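Local coordinates for vacuolar-sorting protein BRO1 (Saccharomyces cerevisiae, PDB 1ZB1) that sorts cargo proteins into the intralumenal vesicles of multivesicular bodies and recruits the deubiquitinase DOA4 to endosomes, its Bro1 domain possibly binding SNF7, at residues A[94-100]-A[112-118]; A[18-24]-A[52-57]; A[187-192]-A[217-222]. All coordinates share one frame; numbering follows the deposited sequence.

Contact 1: A[94-100]-A[112-118]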
loop_
_atom_site.group_PDB
_atom_site.type_symbol
_atom_site.label_atom_id
_atom_site.label_comp_id
_atom_site.label_asym_id
_atom_site.label_seq_id
_atom_site.Cartn_x
_atom_site.Cartn_y
_atom_site.Cartn_z
ATOM N N LYS A 94 11.879 -30.113 -4.803
ATOM C CA LYS A 94 11.379 -30.032 -6.173
ATOM C C LYS A 94 9.873 -29.792 -6.241
ATOM O O LYS A 94 9.181 -30.385 -7.067
ATOM C CB LYS A 94 11.719 -31.313 -6.943
ATOM C CG LYS A 94 13.207 -31.630 -7.015
ATOM C CD LYS A 94 13.981 -30.540 -7.744
ATOM C CE LYS A 94 15.476 -30.843 -7.757
ATOM N NZ LYS A 94 15.770 -32.147 -8.413
ATOM N N MET A 95 9.362 -28.938 -5.359
ATOM C CA MET A 95 7.942 -28.616 -5.373
ATOM C C MET A 95 7.738 -27.700 -6.573
ATOM O O MET A 95 8.510 -26.760 -6.774
ATOM C CB MET A 95 7.542 -27.884 -4.090
ATOM C CG MET A 95 7.757 -28.693 -2.818
ATOM S SD MET A 95 6.913 -30.274 -2.880
ATOM C CE MET A 95 5.202 -29.747 -3.040
ATOM N N ASP A 96 6.713 -27.968 -7.374
ATOM C CA ASP A 96 6.466 -27.142 -8.548
ATOM C C ASP A 96 5.648 -25.883 -8.250
ATOM O O ASP A 96 4.537 -25.732 -8.744
ATOM C CB ASP A 96 5.765 -27.953 -9.645
ATOM C CG ASP A 96 6.673 -29.003 -10.277
ATOM O OD1 ASP A 96 7.898 -28.770 -10.380
ATOM O OD2 ASP A 96 6.147 -30.056 -10.688
ATOM N N PHE A 97 6.214 -24.986 -7.450
ATOM C CA PHE A 97 5.566 -23.722 -7.098
ATOM C C PHE A 97 5.332 -22.941 -8.399
ATOM O O PHE A 97 6.291 -22.523 -9.068
ATOM C CB PHE A 97 6.479 -22.918 -6.165
ATOM C CG PHE A 97 6.808 -23.620 -4.863
ATOM C CD1 PHE A 97 8.127 -23.720 -4.427
ATOM C CD2 PHE A 97 5.795 -24.117 -4.044
ATOM C CE1 PHE A 97 8.438 -24.299 -3.190
ATOM C CE2 PHE A 97 6.088 -24.696 -2.805
ATOM C CZ PHE A 97 7.406 -24.788 -2.374
ATOM N N THR A 98 4.065 -22.735 -8.747
ATOM C CA THR A 98 3.709 -22.054 -9.990
ATOM C C THR A 98 2.828 -20.821 -9.787
ATOM O O THR A 98 1.678 -20.928 -9.339
ATOM C CB THR A 98 3.000 -23.056 -10.943
ATOM O OG1 THR A 98 3.864 -24.182 -11.167
ATOM C CG2 THR A 98 2.657 -22.402 -12.282
ATOM N N TRP A 99 3.369 -19.650 -10.125
ATOM C CA TRP A 99 2.636 -18.388 -9.967
ATOM C C TRP A 99 2.487 -17.546 -11.231
ATOM O O TRP A 99 3.414 -17.440 -12.039
ATOM C CB TRP A 99 3.294 -17.515 -8.889
ATOM C CG TRP A 99 3.217 -18.102 -7.511
ATOM C CD1 TRP A 99 4.033 -19.055 -6.980
ATOM C CD2 TRP A 99 2.241 -17.801 -6.508
ATOM N NE1 TRP A 99 3.625 -19.370 -5.700
ATOM C CE2 TRP A 99 2.527 -18.614 -5.388
ATOM C CE3 TRP A 99 1.149 -16.921 -6.446
ATOM C CZ2 TRP A 99 1.762 -18.575 -4.216
ATOM C CZ3 TRP A 99 0.385 -16.883 -5.271
ATOM C CH2 TRP A 99 0.699 -17.707 -4.177
ATOM N N TYR A 100 1.316 -16.929 -11.372
ATOM C CA TYR A 100 1.008 -16.061 -12.505
ATOM C C TYR A 100 1.232 -14.595 -12.132
ATOM O O TYR A 100 1.073 -14.205 -10.974
ATOM C CB TYR A 100 -0.465 -16.210 -12.922
ATOM C CG TYR A 100 -0.842 -17.527 -13.566
ATOM C CD1 TYR A 100 -1.058 -18.675 -12.799
ATOM C CD2 TYR A 100 -1.015 -17.615 -14.951
ATOM C CE1 TYR A 100 -1.444 -19.881 -13.399
ATOM C CE2 TYR A 100 -1.396 -18.811 -15.558
ATOM C CZ TYR A 100 -1.612 -19.934 -14.781
ATOM O OH TYR A 100 -2.008 -21.099 -15.387
ATOM N N LYS A 112 3.125 -17.118 -16.471
ATOM C CA LYS A 112 3.442 -17.822 -15.236
ATOM C C LYS A 112 4.857 -18.386 -15.213
ATOM O O LYS A 112 5.482 -18.578 -16.259
ATOM C CB LYS A 112 2.452 -18.967 -15.017
ATOM C CG LYS A 112 2.472 -20.016 -16.110
ATOM C CD LYS A 112 1.684 -21.250 -15.704
ATOM C CE LYS A 112 1.683 -22.290 -16.809
ATOM N NZ LYS A 112 0.902 -23.490 -16.416
ATOM N N TYR A 113 5.343 -18.660 -14.005
ATOM C CA TYR A 113 6.670 -19.219 -13.804
ATOM C C TYR A 113 6.604 -20.327 -12.761
ATOM O O TYR A 113 5.760 -20.299 -11.851
ATOM C CB TYR A 113 7.634 -18.143 -13.301
ATOM C CG TYR A 113 7.734 -16.925 -14.186
ATOM C CD1 TYR A 113 8.549 -16.926 -15.325
ATOM C CD2 TYR A 113 7.010 -15.767 -13.887
ATOM C CE1 TYR A 113 8.640 -15.795 -16.150
ATOM C CE2 TYR A 113 7.092 -14.630 -14.703
ATOM C CZ TYR A 113 7.909 -14.650 -15.830
ATOM O OH TYR A 113 8.010 -13.519 -16.613
ATOM N N THR A 114 7.496 -21.301 -12.901
ATOM C CA THR A 114 7.594 -22.410 -11.956
ATOM C C THR A 114 9.040 -22.383 -11.466
ATOM O O THR A 114 9.973 -22.347 -12.273
ATOM C CB THR A 114 7.293 -23.767 -12.637
ATOM O OG1 THR A 114 5.926 -23.795 -13.071
ATOM C CG2 THR A 114 7.537 -24.920 -11.668
ATOM N N GLN A 115 9.221 -22.359 -10.149
ATOM C CA GLN A 115 10.556 -22.321 -9.554
ATOM C C GLN A 115 10.486 -23.097 -8.237
ATOM O O GLN A 115 9.484 -23.017 -7.512
ATOM C CB GLN A 115 10.989 -20.857 -9.338
ATOM C CG GLN A 115 12.387 -20.672 -8.743
ATOM C CD GLN A 115 12.939 -19.257 -8.931
ATOM O OE1 GLN A 115 13.488 -18.658 -8.000
ATOM N NE2 GLN A 115 12.810 -18.731 -10.135
ATOM N N HIS A 116 11.543 -23.849 -7.932
ATOM C CA HIS A 116 11.585 -24.683 -6.731
ATOM C C HIS A 116 12.037 -24.020 -5.425
ATOM O O HIS A 116 11.869 -24.596 -4.350
ATOM C CB HIS A 116 12.495 -25.899 -6.952
ATOM C CG HIS A 116 12.086 -26.785 -8.089
ATOM N ND1 HIS A 116 10.776 -27.136 -8.333
ATOM C CD2 HIS A 116 12.828 -27.460 -8.997
ATOM C CE1 HIS A 116 10.729 -27.989 -9.339
ATOM N NE2 HIS A 116 11.960 -28.203 -9.760
ATOM N N THR A 117 12.622 -22.835 -5.499
ATOM C CA THR A 117 13.102 -22.185 -4.286
ATOM C C THR A 117 11.985 -21.720 -3.360
ATOM O O THR A 117 10.919 -21.291 -3.810
ATOM C CB THR A 117 13.991 -20.978 -4.618
ATOM O OG1 THR A 117 13.177 -19.913 -5.119
ATOM C CG2 THR A 117 15.033 -21.361 -5.678
ATOM N N LEU A 118 12.239 -21.808 -2.057
ATOM C CA LEU A 118 11.262 -21.380 -1.069
ATOM C C LEU A 118 11.069 -19.866 -1.164
ATOM O O LEU A 118 9.984 -19.361 -0.886
ATOM C CB LEU A 118 11.715 -21.788 0.343
ATOM C CG LEU A 118 11.798 -23.309 0.575
ATOM C CD1 LEU A 118 12.226 -23.615 2.007
ATOM C CD2 LEU A 118 10.432 -23.943 0.290
HETATM O O HOH W 1 11.114 -27.109 -3.468
#
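Lys94 opens this antiparallel beta hairpin of the Bro1 domain by laying its CA over the face of the His116 imidazole, 3.7 Å from the centroid, a CH-pi contact; its CD meets the ring at CD2. Met95 then receives the same imidazole edge-on: His116 ND1 donates to Met95 O (2.8 Å), in the ring plane but from above the carbonyl plane. Water 1 ties Met95 N to His116 O. Asp96, centre of an inverse gamma turn, sets OD1 3.1 Å from His116 CE1, its carboxylate 25° from the ring plane. With CG beside the backbone N (chi1 -60°), the Phe97 ring runs back along the hairpin, with Gln115 O and His116 O at its edge and Leu118 CD2 obliquely nearby. In strand 97-100, which runs at 159° to strand 112-115, Thr98 and Thr114 form a non-hydrogen-bonded pair, CA atoms 4.4 Å apart, and their OG1 atoms lie 2.8 Å from each other; Thr98 OG1 also donates to Asp96 O. Trp99 and Tyr113 make the hydrogen-bonded pair, N to O both ways, while the indole NE1 turns to Glu121 of helix 118-139. Tyr100 ends the run beside the extended Lys112 chain, whose NZ pairs with Glu19: Lys112 CB sits 3.8 Å from the centroid of the Tyr100 ring, over its face.

Contact 2: A[18-24]-A[52-57]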
loop_
_atom_site.group_PDB
_atom_site.type_symbol
_atom_site.label_atom_id
_atom_site.label_comp_id
_atom_site.label_asym_id
_atom_site.label_seq_id
_atom_site.Cartn_x
_atom_site.Cartn_y
_atom_site.Cartn_z
ATOM N N THR A 18 -2.238 -18.692 -8.613
ATOM C CA THR A 18 -1.295 -19.804 -8.527
ATOM C C THR A 18 -1.992 -21.097 -8.914
ATOM O O THR A 18 -3.216 -21.206 -8.825
ATOM C CB THR A 18 -0.741 -19.976 -7.095
ATOM O OG1 THR A 18 0.233 -21.027 -7.076
ATOM C CG2 THR A 18 -1.877 -20.351 -6.116
ATOM N N GLU A 19 -1.220 -22.085 -9.341
ATOM C CA GLU A 19 -1.808 -23.364 -9.701
ATOM C C GLU A 19 -1.905 -24.242 -8.464
ATOM O O GLU A 19 -1.084 -24.137 -7.552
ATOM C CB GLU A 19 -0.966 -24.066 -10.774
ATOM C CG GLU A 19 -1.021 -23.355 -12.116
ATOM C CD GLU A 19 -0.465 -24.180 -13.253
ATOM O OE1 GLU A 19 -0.636 -23.752 -14.417
ATOM O OE2 GLU A 19 0.139 -25.246 -12.989
ATOM N N LYS A 20 -2.926 -25.092 -8.424
ATOM C CA LYS A 20 -3.103 -25.995 -7.300
ATOM C C LYS A 20 -1.843 -26.854 -7.164
ATOM O O LYS A 20 -1.384 -27.458 -8.131
ATOM C CB LYS A 20 -4.343 -26.864 -7.532
ATOM C CG LYS A 20 -4.366 -28.184 -6.774
ATOM C CD LYS A 20 -4.289 -28.006 -5.272
ATOM C CE LYS A 20 -4.273 -29.379 -4.592
ATOM N NZ LYS A 20 -4.060 -29.309 -3.130
ATOM N N LEU A 21 -1.274 -26.882 -5.966
ATOM C CA LEU A 21 -0.069 -27.665 -5.704
ATOM C C LEU A 21 -0.442 -28.829 -4.788
ATOM O O LEU A 21 -1.150 -28.641 -3.799
ATOM C CB LEU A 21 0.973 -26.783 -5.016
ATOM C CG LEU A 21 2.379 -27.323 -4.753
ATOM C CD1 LEU A 21 3.197 -27.279 -6.041
ATOM C CD2 LEU A 21 3.056 -26.460 -3.690
ATOM N N ASP A 22 0.025 -30.030 -5.106
ATOM C CA ASP A 22 -0.291 -31.184 -4.267
ATOM C C ASP A 22 0.848 -31.468 -3.294
ATOM O O ASP A 22 1.798 -32.175 -3.631
ATOM C CB ASP A 22 -0.560 -32.420 -5.135
ATOM C CG ASP A 22 -1.025 -33.618 -4.318
ATOM O OD1 ASP A 22 -1.506 -34.602 -4.916
ATOM O OD2 ASP A 22 -0.908 -33.580 -3.077
ATOM N N TRP A 23 0.751 -30.912 -2.085
ATOM C CA TRP A 23 1.783 -31.121 -1.077
ATOM C C TRP A 23 1.885 -32.593 -0.664
ATOM O O TRP A 23 2.974 -33.072 -0.368
ATOM C CB TRP A 23 1.522 -30.261 0.169
ATOM C CG TRP A 23 2.235 -28.929 0.172
ATOM C CD1 TRP A 23 1.678 -27.698 -0.026
ATOM C CD2 TRP A 23 3.632 -28.704 0.404
ATOM N NE1 TRP A 23 2.643 -26.714 0.074
ATOM C CE2 TRP A 23 3.849 -27.305 0.336
ATOM C CE3 TRP A 23 4.721 -29.546 0.665
ATOM C CZ2 TRP A 23 5.114 -26.731 0.521
ATOM C CZ3 TRP A 23 5.982 -28.970 0.850
ATOM C CH2 TRP A 23 6.162 -27.576 0.776
ATOM N N LYS A 24 0.758 -33.300 -0.634
ATOM C CA LYS A 24 0.766 -34.713 -0.257
ATOM C C LYS A 24 1.596 -35.526 -1.249
ATOM O O LYS A 24 2.539 -36.218 -0.867
ATOM C CB LYS A 24 -0.665 -35.260 -0.192
ATOM C CG LYS A 24 -1.540 -34.559 0.836
ATOM C CD LYS A 24 -2.991 -35.030 0.787
ATOM C CE LYS A 24 -3.140 -36.445 1.312
ATOM N NZ LYS A 24 -4.563 -36.900 1.307
ATOM N N LEU A 52 -1.806 -29.171 5.699
ATOM C CA LEU A 52 -0.973 -28.202 4.996
ATOM C C LEU A 52 -1.458 -28.016 3.561
ATOM O O LEU A 52 -1.548 -26.894 3.074
ATOM C CB LEU A 52 0.480 -28.670 4.965
ATOM C CG LEU A 52 1.403 -27.926 3.986
ATOM C CD1 LEU A 52 1.693 -26.508 4.508
ATOM C CD2 LEU A 52 2.702 -28.704 3.827
ATOM N N ASP A 53 -1.746 -29.123 2.878
ATOM C CA ASP A 53 -2.214 -29.056 1.496
ATOM C C ASP A 53 -3.509 -28.244 1.443
ATOM O O ASP A 53 -3.739 -27.462 0.516
ATOM C CB ASP A 53 -2.460 -30.466 0.952
ATOM C CG ASP A 53 -2.765 -30.474 -0.534
ATOM O OD1 ASP A 53 -1.867 -30.116 -1.327
ATOM O OD2 ASP A 53 -3.901 -30.836 -0.908
ATOM N N HIS A 54 -4.350 -28.437 2.449
ATOM C CA HIS A 54 -5.621 -27.722 2.528
ATOM C C HIS A 54 -5.389 -26.229 2.820
ATOM O O HIS A 54 -6.046 -25.357 2.246
ATOM C CB HIS A 54 -6.485 -28.330 3.634
ATOM C CG HIS A 54 -7.936 -27.981 3.525
ATOM N ND1 HIS A 54 -8.771 -27.917 4.619
ATOM C CD2 HIS A 54 -8.705 -27.700 2.446
ATOM C CE1 HIS A 54 -9.993 -27.610 4.220
ATOM N NE2 HIS A 54 -9.980 -27.472 2.906
ATOM N N LEU A 55 -4.446 -25.944 3.716
ATOM C CA LEU A 55 -4.129 -24.568 4.086
ATOM C C LEU A 55 -3.725 -23.746 2.861
ATOM O O LEU A 55 -4.205 -22.628 2.683
ATOM C CB LEU A 55 -3.003 -24.547 5.125
ATOM C CG LEU A 55 -2.437 -23.178 5.506
ATOM C CD1 LEU A 55 -3.530 -22.320 6.146
ATOM C CD2 LEU A 55 -1.254 -23.359 6.472
ATOM N N ARG A 56 -2.859 -24.299 2.013
ATOM C CA ARG A 56 -2.427 -23.572 0.816
ATOM C C ARG A 56 -3.605 -23.323 -0.114
ATOM O O ARG A 56 -3.714 -22.258 -0.727
ATOM C CB ARG A 56 -1.334 -24.337 0.055
ATOM C CG ARG A 56 -0.811 -23.576 -1.196
ATOM C CD ARG A 56 0.286 -24.359 -1.938
ATOM N NE ARG A 56 1.071 -23.518 -2.844
ATOM C CZ ARG A 56 0.687 -23.125 -4.056
ATOM N NH1 ARG A 56 -0.491 -23.493 -4.547
ATOM N NH2 ARG A 56 1.487 -22.354 -4.782
ATOM N N ASN A 57 -4.496 -24.300 -0.239
ATOM C CA ASN A 57 -5.644 -24.086 -1.103
ATOM C C ASN A 57 -6.505 -22.965 -0.525
ATOM O O ASN A 57 -7.011 -22.119 -1.269
ATOM C CB ASN A 57 -6.450 -25.381 -1.273
ATOM C CG ASN A 57 -5.758 -26.372 -2.193
ATOM O OD1 ASN A 57 -5.220 -25.989 -3.229
ATOM N ND2 ASN A 57 -5.780 -27.647 -1.828
HETATM O O HOH W 2 -2.442 -25.368 -3.718
HETATM O O HOH W 3 -2.032 -27.316 -1.610
HETATM O O HOH W 4 -3.802 -33.678 -1.875
#
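Arg56, with CG anti to the backbone N (chi1 -178°), is extended from CG to NE and then turned at its last bond, reaching from helix 46-58 to the chain leading into helix 23-34, while Asp53, also with CG anti to N (chi1 -172°), swings its carboxylate toward Lys20 and Trp23. The guanidinium is gripped at several points. NH2 donates in its own plane to Thr18 OG1 (2.9 Å, 159° at the hydrogen), which is also hydrogen-bonded to Thr98 O of the hairpin, and NH1 reaches Glu19 O along a more bent path. Water 2 accepts from NH1 and from Leu21 N and donates to Asn57 OD1. Leu21 CB lies over one guanidinium face, toward its rim, 3.6 Å from NH1, and NE is paired with Glu121, which would further fix the group's rotation and probably stabilise its charge.

Asp53 serves two protein donors. Lys20 NZ forms a salt bridge to OD2 (2.7 Å), on its syn side though out of the carboxylate plane, with a weak bond to OD1; it also donates to Leu21 O. Trp23 N meets OD1 at 2.8 Å from above that plane. Water 4 is a further donor to Asp53 OD2, linking it to Asp22 OD2. The Trp23 indole is sandwiched: Leu52 CD2 lies 3.7 Å from the centroid of the five-membered ring, Leu21 CD2 covers the opposite face, and NE1 bonds to Tyr75. This is a helix N-terminus arrangement: Asp22 is the N-cap of helix 23-34, bonding to Lys25 N, and Asp53 of the neighbouring helix takes the Trp23 N-H in the first turn.

Contact 3: A[187-192]-A[217-222]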
loop_
_atom_site.group_PDB
_atom_site.type_symbol
_atom_site.label_atom_id
_atom_site.label_comp_id
_atom_site.label_asym_id
_atom_site.label_seq_id
_atom_site.Cartn_x
_atom_site.Cartn_y
_atom_site.Cartn_z
ATOM N N HIS A 187 1.524 3.981 1.615
ATOM C CA HIS A 187 1.898 4.985 2.604
ATOM C C HIS A 187 1.132 6.285 2.315
ATOM O O HIS A 187 0.539 6.891 3.216
ATOM C CB HIS A 187 3.410 5.240 2.553
ATOM C CG HIS A 187 3.911 6.143 3.638
ATOM N ND1 HIS A 187 5.233 6.518 3.741
ATOM C CD2 HIS A 187 3.266 6.749 4.665
ATOM C CE1 HIS A 187 5.382 7.319 4.781
ATOM N NE2 HIS A 187 4.204 7.476 5.358
ATOM N N ALA A 188 1.138 6.704 1.053
ATOM C CA ALA A 188 0.440 7.923 0.663
ATOM C C ALA A 188 -1.048 7.854 1.002
ATOM O O ALA A 188 -1.605 8.811 1.539
ATOM C CB ALA A 188 0.625 8.188 -0.839
ATOM N N GLU A 189 -1.687 6.724 0.694
ATOM C CA GLU A 189 -3.114 6.563 0.965
ATOM C C GLU A 189 -3.415 6.546 2.461
ATOM O O GLU A 189 -4.433 7.087 2.900
ATOM C CB GLU A 189 -3.661 5.291 0.307
ATOM C CG GLU A 189 -3.617 5.317 -1.220
ATOM C CD GLU A 189 -4.288 4.114 -1.855
ATOM O OE1 GLU A 189 -4.310 3.039 -1.219
ATOM O OE2 GLU A 189 -4.784 4.236 -2.998
ATOM N N ALA A 190 -2.537 5.924 3.245
ATOM C CA ALA A 190 -2.738 5.880 4.690
ATOM C C ALA A 190 -2.726 7.313 5.246
ATOM O O ALA A 190 -3.605 7.692 6.025
ATOM C CB ALA A 190 -1.642 5.041 5.351
ATOM N N GLN A 191 -1.732 8.097 4.839
ATOM C CA GLN A 191 -1.600 9.495 5.272
ATOM C C GLN A 191 -2.839 10.278 4.829
ATOM O O GLN A 191 -3.412 11.050 5.600
ATOM C CB GLN A 191 -0.342 10.122 4.652
ATOM C CG GLN A 191 -0.109 11.617 4.966
ATOM C CD GLN A 191 0.241 11.875 6.426
ATOM O OE1 GLN A 191 0.739 10.991 7.118
ATOM N NE2 GLN A 191 -0.003 13.101 6.895
ATOM N N GLU A 192 -3.249 10.069 3.583
ATOM C CA GLU A 192 -4.421 10.749 3.043
ATOM C C GLU A 192 -5.670 10.473 3.887
ATOM O O GLU A 192 -6.429 11.394 4.205
ATOM C CB GLU A 192 -4.651 10.317 1.592
ATOM C CG GLU A 192 -5.979 10.763 1.008
ATOM C CD GLU A 192 -6.121 10.406 -0.462
ATOM O OE1 GLU A 192 -5.593 9.354 -0.883
ATOM O OE2 GLU A 192 -6.779 11.171 -1.192
ATOM N N ALA A 217 2.359 16.731 3.898
ATOM C CA ALA A 217 2.971 15.410 3.888
ATOM C C ALA A 217 2.283 14.513 2.855
ATOM O O ALA A 217 2.946 13.748 2.152
ATOM C CB ALA A 217 2.899 14.783 5.284
ATOM N N THR A 218 0.958 14.612 2.760
ATOM C CA THR A 218 0.199 13.810 1.796
ATOM C C THR A 218 0.686 14.128 0.385
ATOM O O THR A 218 0.888 13.230 -0.444
ATOM C CB THR A 218 -1.310 14.102 1.891
ATOM O OG1 THR A 218 -1.759 13.861 3.231
ATOM C CG2 THR A 218 -2.093 13.200 0.937
ATOM N N CYS A 219 0.888 15.416 0.125
ATOM C CA CYS A 219 1.377 15.873 -1.167
ATOM C C CYS A 219 2.750 15.271 -1.451
ATOM O O CYS A 219 2.965 14.677 -2.507
ATOM C CB CYS A 219 1.471 17.405 -1.188
ATOM S SG CYS A 219 2.481 18.047 -2.544
ATOM N N ASN A 220 3.674 15.411 -0.504
ATOM C CA ASN A 220 5.024 14.880 -0.689
ATOM C C ASN A 220 5.019 13.373 -0.970
ATOM O O ASN A 220 5.790 12.886 -1.793
ATOM C CB ASN A 220 5.903 15.173 0.534
ATOM C CG ASN A 220 6.127 16.668 0.758
ATOM O OD1 ASN A 220 6.080 17.468 -0.181
ATOM N ND2 ASN A 220 6.388 17.044 2.005
ATOM N N LEU A 221 4.155 12.638 -0.280
ATOM C CA LEU A 221 4.059 11.198 -0.478
ATOM C C LEU A 221 3.601 10.844 -1.899
ATOM O O LEU A 221 4.173 9.963 -2.546
ATOM C CB LEU A 221 3.105 10.598 0.558
ATOM C CG LEU A 221 3.695 9.995 1.842
ATOM C CD1 LEU A 221 5.117 10.477 2.079
ATOM C CD2 LEU A 221 2.788 10.341 3.016
ATOM N N PHE A 222 2.568 11.517 -2.390
ATOM C CA PHE A 222 2.104 11.233 -3.743
ATOM C C PHE A 222 3.144 11.713 -4.760
ATOM O O PHE A 222 3.207 11.209 -5.878
ATOM C CB PHE A 222 0.732 11.872 -3.986
ATOM C CG PHE A 222 -0.410 11.047 -3.453
ATOM C CD1 PHE A 222 -0.745 9.832 -4.054
ATOM C CD2 PHE A 222 -1.129 11.461 -2.333
ATOM C CE1 PHE A 222 -1.780 9.038 -3.545
ATOM C CE2 PHE A 222 -2.163 10.679 -1.815
ATOM C CZ PHE A 222 -2.490 9.463 -2.422
#
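Ala188 and Leu221 mark the tight part of this antiparallel helix pair, where CA atoms come within 5.0 Å; the segment axes approach to 8.7 Å, with 163° between their directions. The small Ala188 methyl is consistent with this closeness. Its CB touches Leu221 CB at 3.7 Å and is centred over one face of the Phe222 ring, 3.6 Å from the centroid and only 7° off the normal, a well-aligned CH-pi contact. Leu221 sends CD2 across to Gln191 CB (3.5 Å) and over one face of the His187 imidazole, offset toward its rim.

Toward the Glu192 end the backbones stand further apart, the CA atoms of Glu192 and Thr218 at 5.7 Å, and longer side chains fill the gap. Glu192 CB meets Thr218 CG2 at 3.9 Å, and its carboxylate OE1 lies at the edge of the Phe222 ring, the two planes 80° apart. Gln191 bends at chi2, bringing CG within 3.3 Å of Thr218 OG1, itself bonded to Leu214 O of its own helix, and NE2 to the Ala217 methyl. No hydrogen bond crosses between the segments, but just beyond them Gln191 NE2 donates to Leu214 O, joining the helices, while its OE1 takes Ala343 N. There is no solvent side, since every touching residue is buried. Other polar groups turn outward: His187 to Asp342, Glu192 to Lys251 and Tyr255. Helices 176-198 and 208-230 thus pack together with helix 242-269 beside Thr218 and Phe222, and helix 146-165 beside Glu189 and Ala190.

Overall arrangement
Along the chain contact 2 comes first, then contact 1, then contact 3, all within the one Bro1 domain. Contacts 1 and 2 are neighbours, their centres 12 Å apart, and share a junction: Glu19 forms a salt bridge with Lys112 and its backbone bonds to Thr98, Thr18 OG1 probably hydrogen-bonds Thr98 O, and Leu21 packs on Phe97. Segment 18-24 therefore runs along the outer edge of strand 97-100, held between the hairpin and helix 46-58, with Glu121 of helix 118-139 reached from both contacts. Contact 3 stands apart, about 35 Å from contact 1 and 38 Å from contact 2 between centres, with no touch. It lies 11 Å from the chain centre, in the helical body of this elongated domain.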